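Local coordinates for protein oxidoreductase, putative (PDB 6SKX) that probably catalyses the NADPH-dependent reductive amination of carbonyl compounds to amines, as a fungal reductive aminase related to the 3-hydroxyisobutyrate dehydrogenases, at residues G10-A15 against G115-T120; T14-R19 against S148-C153; V29-R32 against K36-S39. All blocks are in the same frame, centred on the assembly; numbering follows the deposited sequence.

Contact 1 of 3, residues G10-A15 against G115-T120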
loop_
_atom_site.group_PDB
_atom_site.type_symbol
_atom_site.label_atom_id
_atom_site.label_comp_id
_atom_site.label_asym_id
_atom_site.label_seq_id
_atom_site.Cartn_x
_atom_site.Cartn_y
_atom_site.Cartn_z
ATOM N N GLY A 10 -24.383 -1.423 15.522
ATOM C CA GLY A 10 -23.314 -0.499 15.083
ATOM C C GLY A 10 -23.475 -0.153 13.601
ATOM O O GLY A 10 -24.498 -0.550 12.985
ATOM N N ALA A 11 -22.504 0.527 13.005
ATOM C CA ALA A 11 -22.548 0.970 11.584
ATOM C C ALA A 11 -22.662 -0.238 10.641
ATOM O O ALA A 11 -23.487 -0.193 9.717
ATOM C CB ALA A 11 -21.318 1.782 11.257
ATOM N N MET A 12 -21.859 -1.286 10.838
ATOM C CA MET A 12 -21.884 -2.473 9.951
ATOM C C MET A 12 -23.215 -3.241 10.149
ATOM O O MET A 12 -23.888 -3.538 9.134
ATOM C CB MET A 12 -20.672 -3.366 10.185
ATOM C CG MET A 12 -20.631 -4.507 9.211
ATOM S SD MET A 12 -20.582 -3.968 7.466
ATOM C CE MET A 12 -18.824 -3.679 7.298
ATOM N N GLY A 13 -23.662 -3.471 11.380
ATOM C CA GLY A 13 -24.881 -4.277 11.645
ATOM C C GLY A 13 -26.120 -3.599 11.068
ATOM O O GLY A 13 -26.962 -4.272 10.494
ATOM N N THR A 14 -26.197 -2.275 11.203
ATOM C CA THR A 14 -27.253 -1.382 10.644
ATOM C C THR A 14 -27.293 -1.570 9.127
ATOM O O THR A 14 -28.392 -1.813 8.596
ATOM C CB THR A 14 -27.039 0.071 11.112
ATOM O OG1 THR A 14 -27.293 0.097 12.529
ATOM C CG2 THR A 14 -27.924 1.075 10.398
ATOM N N ALA A 15 -26.142 -1.570 8.456
ATOM C CA ALA A 15 -26.068 -1.822 6.997
ATOM C C ALA A 15 -26.554 -3.244 6.648
ATOM O O ALA A 15 -27.248 -3.373 5.634
ATOM C CB ALA A 15 -24.666 -1.566 6.489
ATOM N N GLY A 115 -17.311 -15.358 9.349
ATOM C CA GLY A 115 -17.071 -14.488 8.178
ATOM C C GLY A 115 -16.168 -13.301 8.505
ATOM O O GLY A 115 -16.176 -12.832 9.675
ATOM N N GLY A 116 -15.382 -12.878 7.504
ATOM C CA GLY A 116 -14.668 -11.589 7.428
ATOM C C GLY A 116 -15.302 -10.696 6.366
ATOM O O GLY A 116 -15.258 -11.057 5.132
ATOM N N ILE A 117 -15.875 -9.566 6.802
ATOM C CA ILE A 117 -16.549 -8.586 5.910
ATOM C C ILE A 117 -15.482 -7.696 5.294
ATOM O O ILE A 117 -14.900 -6.880 6.026
ATOM C CB ILE A 117 -17.585 -7.729 6.656
ATOM C CG1 ILE A 117 -18.694 -8.587 7.273
ATOM C CG2 ILE A 117 -18.129 -6.684 5.697
ATOM C CD1 ILE A 117 -19.560 -7.840 8.247
ATOM N N MET A 118 -15.248 -7.818 3.997
ATOM C CA MET A 118 -14.182 -7.021 3.327
ATOM C C MET A 118 -14.883 -5.845 2.631
ATOM O O MET A 118 -15.177 -5.926 1.430
ATOM C CB MET A 118 -13.338 -7.903 2.388
ATOM C CG MET A 118 -12.839 -9.214 3.085
ATOM S SD MET A 118 -11.817 -8.947 4.568
ATOM C CE MET A 118 -12.989 -8.720 5.886
ATOM N N ALA A 119 -15.240 -4.834 3.422
ATOM C CA ALA A 119 -16.119 -3.734 2.993
ATOM C C ALA A 119 -16.350 -2.767 4.140
ATOM O O ALA A 119 -16.347 -3.194 5.311
ATOM C CB ALA A 119 -17.430 -4.290 2.489
ATOM N N THR A 120 -16.544 -1.503 3.772
ATOM C CA THR A 120 -17.162 -0.458 4.614
ATOM C C THR A 120 -18.672 -0.688 4.644
ATOM O O THR A 120 -19.225 -1.348 3.765
ATOM C CB THR A 120 -16.861 0.942 4.050
ATOM O OG1 THR A 120 -17.448 0.989 2.746
ATOM C CG2 THR A 120 -15.378 1.233 4.004
#

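Contact 2 of 3, residues T14-R19 against S148-C153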
loop_
_atom_site.group_PDB
_atom_site.type_symbol
_atom_site.label_atom_id
_atom_site.label_comp_id
_atom_site.label_asym_id
_atom_site.label_seq_id
_atom_site.Cartn_x
_atom_site.Cartn_y
_atom_site.Cartn_z
ATOM N N THR A 14 -26.197 -2.275 11.203
ATOM C CA THR A 14 -27.253 -1.382 10.644
ATOM C C THR A 14 -27.293 -1.570 9.127
ATOM O O THR A 14 -28.392 -1.813 8.596
ATOM C CB THR A 14 -27.039 0.071 11.112
ATOM O OG1 THR A 14 -27.293 0.097 12.529
ATOM C CG2 THR A 14 -27.924 1.075 10.398
ATOM N N ALA A 15 -26.142 -1.570 8.456
ATOM C CA ALA A 15 -26.068 -1.822 6.997
ATOM C C ALA A 15 -26.554 -3.244 6.648
ATOM O O ALA A 15 -27.248 -3.373 5.634
ATOM C CB ALA A 15 -24.666 -1.566 6.489
ATOM N N LEU A 16 -26.221 -4.296 7.422
ATOM C CA LEU A 16 -26.704 -5.678 7.114
ATOM C C LEU A 16 -28.232 -5.731 7.261
ATOM O O LEU A 16 -28.901 -6.257 6.371
ATOM C CB LEU A 16 -26.062 -6.726 8.019
ATOM C CG LEU A 16 -24.539 -6.723 8.126
ATOM C CD1 LEU A 16 -24.077 -7.954 8.882
ATOM C CD2 LEU A 16 -23.885 -6.679 6.762
ATOM N N ALA A 17 -28.779 -5.155 8.322
ATOM C CA ALA A 17 -30.230 -5.206 8.588
ATOM C C ALA A 17 -31.009 -4.408 7.527
ATOM O O ALA A 17 -31.986 -4.971 6.991
ATOM C CB ALA A 17 -30.483 -4.722 9.997
ATOM N N SER A 18 -30.588 -3.173 7.211
ATOM C CA SER A 18 -31.171 -2.322 6.126
ATOM C C SER A 18 -31.302 -3.130 4.853
ATOM O O SER A 18 -32.409 -3.156 4.260
ATOM C CB SER A 18 -30.394 -1.086 5.781
ATOM O OG SER A 18 -30.658 -0.100 6.735
ATOM N N ARG A 19 -30.193 -3.724 4.459
ATOM C CA ARG A 19 -30.113 -4.522 3.211
ATOM C C ARG A 19 -31.086 -5.713 3.260
ATOM O O ARG A 19 -31.851 -5.894 2.285
ATOM C CB ARG A 19 -28.654 -4.935 3.015
ATOM C CG ARG A 19 -28.398 -5.588 1.680
ATOM C CD ARG A 19 -28.807 -4.720 0.509
ATOM N NE ARG A 19 -28.706 -5.621 -0.624
ATOM C CZ ARG A 19 -29.284 -5.460 -1.801
ATOM N NH1 ARG A 19 -30.023 -4.392 -2.055
ATOM N NH2 ARG A 19 -29.111 -6.392 -2.721
ATOM N N SER A 148 -25.838 -13.869 -0.016
ATOM C CA SER A 148 -25.423 -13.240 -1.293
ATOM C C SER A 148 -26.164 -11.900 -1.531
ATOM O O SER A 148 -25.744 -11.174 -2.435
ATOM C CB SER A 148 -25.573 -14.221 -2.436
ATOM O OG SER A 148 -26.945 -14.519 -2.675
ATOM N N VAL A 149 -27.183 -11.493 -0.745
ATOM C CA VAL A 149 -27.789 -10.140 -0.964
ATOM C C VAL A 149 -26.846 -9.078 -0.392
ATOM O O VAL A 149 -26.970 -7.916 -0.782
ATOM C CB VAL A 149 -29.223 -9.963 -0.417
ATOM C CG1 VAL A 149 -30.164 -11.079 -0.892
ATOM C CG2 VAL A 149 -29.268 -9.780 1.096
ATOM N N LEU A 150 -25.911 -9.456 0.480
ATOM C CA LEU A 150 -24.996 -8.492 1.140
ATOM C C LEU A 150 -23.772 -8.186 0.261
ATOM O O LEU A 150 -23.225 -7.080 0.394
ATOM C CB LEU A 150 -24.504 -9.084 2.465
ATOM C CG LEU A 150 -25.567 -9.495 3.485
ATOM C CD1 LEU A 150 -24.887 -10.106 4.705
ATOM C CD2 LEU A 150 -26.439 -8.316 3.899
ATOM N N ALA A 151 -23.266 -9.173 -0.478
ATOM C CA ALA A 151 -21.878 -9.188 -0.996
ATOM C C ALA A 151 -21.611 -10.485 -1.739
ATOM O O ALA A 151 -22.364 -11.471 -1.515
ATOM C CB ALA A 151 -20.916 -9.051 0.149
ATOM N N LYS A 152 -20.572 -10.483 -2.577
ATOM C CA LYS A 152 -19.965 -11.727 -3.109
ATOM C C LYS A 152 -19.607 -12.617 -1.913
ATOM O O LYS A 152 -19.070 -12.074 -0.912
ATOM C CB LYS A 152 -18.722 -11.438 -3.964
ATOM C CG LYS A 152 -18.988 -11.047 -5.420
ATOM N N CYS A 153 -19.882 -13.922 -2.024
ATOM C CA CYS A 153 -19.540 -14.982 -1.032
ATOM C C CYS A 153 -18.330 -15.798 -1.481
ATOM O O CYS A 153 -18.388 -16.365 -2.563
ATOM C CB CYS A 153 -20.711 -15.934 -0.837
ATOM S SG CYS A 153 -22.167 -15.049 -0.229
#

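Contact 3 of 3, residues V29-R32 against K36-S39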
loop_
_atom_site.group_PDB
_atom_site.type_symbol
_atom_site.label_atom_id
_atom_site.label_comp_id
_atom_site.label_asym_id
_atom_site.label_seq_id
_atom_site.Cartn_x
_atom_site.Cartn_y
_atom_site.Cartn_z
ATOM N N VAL A 29 -33.922 -7.657 15.128
ATOM C CA VAL A 29 -32.648 -6.968 15.463
ATOM C C VAL A 29 -32.468 -6.899 16.982
ATOM O O VAL A 29 -33.393 -6.525 17.702
ATOM C CB VAL A 29 -32.606 -5.564 14.815
ATOM C CG1 VAL A 29 -32.752 -5.673 13.312
ATOM C CG2 VAL A 29 -33.653 -4.615 15.386
ATOM N N TRP A 30 -31.264 -7.185 17.427
ATOM C CA TRP A 30 -30.795 -6.965 18.817
ATOM C C TRP A 30 -29.784 -5.807 18.790
ATOM O O TRP A 30 -28.718 -5.883 18.069
ATOM C CB TRP A 30 -30.231 -8.274 19.408
ATOM C CG TRP A 30 -29.886 -8.205 20.861
ATOM C CD1 TRP A 30 -30.660 -8.601 21.907
ATOM C CD2 TRP A 30 -28.666 -7.696 21.433
ATOM N NE1 TRP A 30 -30.017 -8.361 23.093
ATOM C CE2 TRP A 30 -28.788 -7.813 22.835
ATOM C CE3 TRP A 30 -27.470 -7.193 20.899
ATOM C CZ2 TRP A 30 -27.772 -7.414 23.709
ATOM C CZ3 TRP A 30 -26.472 -6.778 21.760
ATOM C CH2 TRP A 30 -26.624 -6.889 23.150
ATOM N N ASN A 31 -30.129 -4.767 19.542
ATOM C CA ASN A 31 -29.498 -3.429 19.593
ATOM C C ASN A 31 -28.934 -3.219 21.007
ATOM O O ASN A 31 -29.744 -3.139 21.917
ATOM C CB ASN A 31 -30.524 -2.357 19.205
ATOM C CG ASN A 31 -29.984 -0.937 19.159
ATOM O OD1 ASN A 31 -28.869 -0.664 19.616
ATOM N ND2 ASN A 31 -30.809 -0.015 18.672
ATOM N N ARG A 32 -27.608 -3.062 21.152
ATOM C CA ARG A 32 -26.918 -2.809 22.451
ATOM C C ARG A 32 -27.448 -1.524 23.099
ATOM O O ARG A 32 -27.526 -1.520 24.309
ATOM C CB ARG A 32 -25.396 -2.717 22.265
ATOM C CG ARG A 32 -24.590 -2.832 23.560
ATOM C CD ARG A 32 -23.080 -2.828 23.346
ATOM N N LYS A 36 -30.380 5.379 22.123
ATOM C CA LYS A 36 -29.625 6.389 21.336
ATOM C C LYS A 36 -29.429 5.959 19.867
ATOM O O LYS A 36 -29.384 6.855 19.012
ATOM C CB LYS A 36 -28.299 6.702 22.038
ATOM C CG LYS A 36 -27.504 5.504 22.520
ATOM N N ALA A 37 -29.334 4.666 19.544
ATOM C CA ALA A 37 -29.215 4.186 18.139
ATOM C C ALA A 37 -30.562 3.640 17.598
ATOM O O ALA A 37 -31.285 2.913 18.322
ATOM C CB ALA A 37 -28.120 3.149 18.051
ATOM N N SER A 38 -30.874 3.951 16.339
ATOM C CA SER A 38 -32.088 3.478 15.618
ATOM C C SER A 38 -32.212 1.948 15.705
ATOM O O SER A 38 -31.247 1.263 15.443
ATOM C CB SER A 38 -32.041 3.897 14.167
ATOM O OG SER A 38 -33.262 3.536 13.518
ATOM N N SER A 39 -33.405 1.425 15.922
ATOM C CA SER A 39 -33.690 -0.027 15.797
ATOM C C SER A 39 -34.364 -0.312 14.439
ATOM O O SER A 39 -34.973 -1.380 14.313
ATOM C CB SER A 39 -34.542 -0.479 16.964
ATOM O OG SER A 39 -33.907 -0.189 18.209
#

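Contact 1 of 3, residues G10-A15 against G115-T120
Met12 reaches from the first turn of helix 11-22 to Ile117 near the end of strand 111-118 and Ala119 just beyond it, and the segment that carries it shows how a dinucleotide-binding turn is tied to a distant part of its own sheet. Gly10, the N-cap residue, comes first, and its O accepts a hydrogen bond from Thr14 N at 3.0 Å. Ala11 follows as the first helical residue; it packs on Pro121, just past the other segment. Met12 then turns toward 115-120. Its CG stands trans to the backbone N (chi1 -175°), and bends at chi2 (59°) and chi3 (84°) fold the thioether so that two levels of the side chain meet Ile117. Met12 CG lies 3.6 Å from Ile117 CD1, while Met12 CE presses against Ile117 CG2 at 3.5 Å, a little tighter than usual for two methyl carbons. The two side chains thus approach tip to tip, with both branches of the isoleucine engaged. The same methyl is also close to the backbone, Met12 CE being 3.2 Å from Ala119 O. Cys64 and Ile124 touch Met12 from outside the segments.

Gly10 and Gly13 fit the glycine-rich GxGxxG signature of the Rossmann fold, in which the first strand turns into a helix whose N terminus faces the cofactor diphosphate. Leu9, Ala11 and Met12 have been seen to bind NADP(+) in this protein. Past Gly13, where a CB would point away from 115-120, the helix continues with Thr14 and then Ala15, whose N bonds to Ala11 O at 3.2 Å. The second subunit also reaches the partner segment: Met118 packs on Trp204 of that subunit and Thr120 on its Tyr211.

Contact 2 of 3, residues T14-R19 against S148-C153
In Arg19 a chi1 of -172° directs CG away from the backbone N, and a kink at chi2 (57°) then swings the guanidinium round to the carbonyl of Val149. One oxygen is gripped side-on by two nitrogens. Arg19 NE lies 2.9 Å from Val149 O in a fairly straight bond (164° at the hydrogen), although this donor sits above the carbonyl plane; Arg19 NH2, at 3.3 Å from Val149 O, is the more bent of the two but lies in that plane, on a lone pair. Because the oxygen is close to the guanidinium plane for both, the pair should restrain the rotation of the flat group. NH2 also forms a salt bridge with Glu23, one turn further along the chain.

The grip joins helix 11-22, the first helix of the Rossmann domain, to the turn that leads from helix 137-147 into strand 152-155 at the end of the sheet. Apolar contacts accompany it. Leu150 CD2 comes to 4.0 Å from Arg19 CG as the two side chains slide past each other in opposite directions. Leu16 and Leu150 cross nearly at right angles, with Leu16 CD2 4.1 Å from Leu150 CD1, and Phe20 packs against both Val149 and Leu150.

Contact 3 of 3, residues V29-R32 against K36-S39
Asn31 reaches from the end of strand 26-30 to the loop at 36-39, where it meets Ala37 and Ser39, and it makes a compact example of an amide used to pin a loop. Its CB faces the loop, and Asn31 CB lies 4.1 Å from Ser39 OG, a simple contact. From there the side chain runs on in an extended course (chi1 -177°), which carries the amide toward the backbone of 37-39. At the tip the two ends divide the work. Asn31 OD1 approaches the methyl of Ala37, 4.2 Å from its CB, but its polar partner is the backbone N of Ser33, which bonds to it from the turn between the segments. Asn31 ND2 gives one bond to Ala37 O at 3.0 Å and another to Ser39 OG at 3.1 Å, the second the straighter (154° against 142° at the hydrogen). Both acceptors lie close to the amide plane, although seen from Ala37 the nitrogen stands well above the plane of the carbonyl. This pattern of partners supports the modelled orientation of the amide, with ND2 facing Ala37 O and OD1 facing Ser33 N. Nearer the strand, Val29 CG2 lies 3.7 Å from Ser39 O, a methyl against a backbone carbonyl.

Asn31, Arg32 and Ser33 have each been seen to bind NADP(+) in this protein. A loop placed like this, straight after the second strand of a Rossmann domain, is where NADPH-dependent enzymes characteristically recognise the 2'-phosphate of the adenosine ribose, and these residues are consistent with that site.

From the N terminus, the chain enters helix 11-22, where contacts 1 and 2 both begin, sharing Thr14 and Ala15. Contact 3 comes next: it closes a short loop behind strand 26-30 and is nested inside the loops of the other two. Contact 1 closes at 115-120, and contact 2 further on at 148-153, in the turn that runs into strand 152-155. The two long loops overlap from a common start, contact 2 closing the later one. Contacts 2 and 3 touch where Ala17 CB meets Val29 CG1 at 4.1 Å. Contacts 1 and 2 tie helix 11-22 to the end of strand 111-118 and to that turn, while contact 3 secures the loop after strand 26-30; contacts 1 and 3 hold residues of the NADP(+) site.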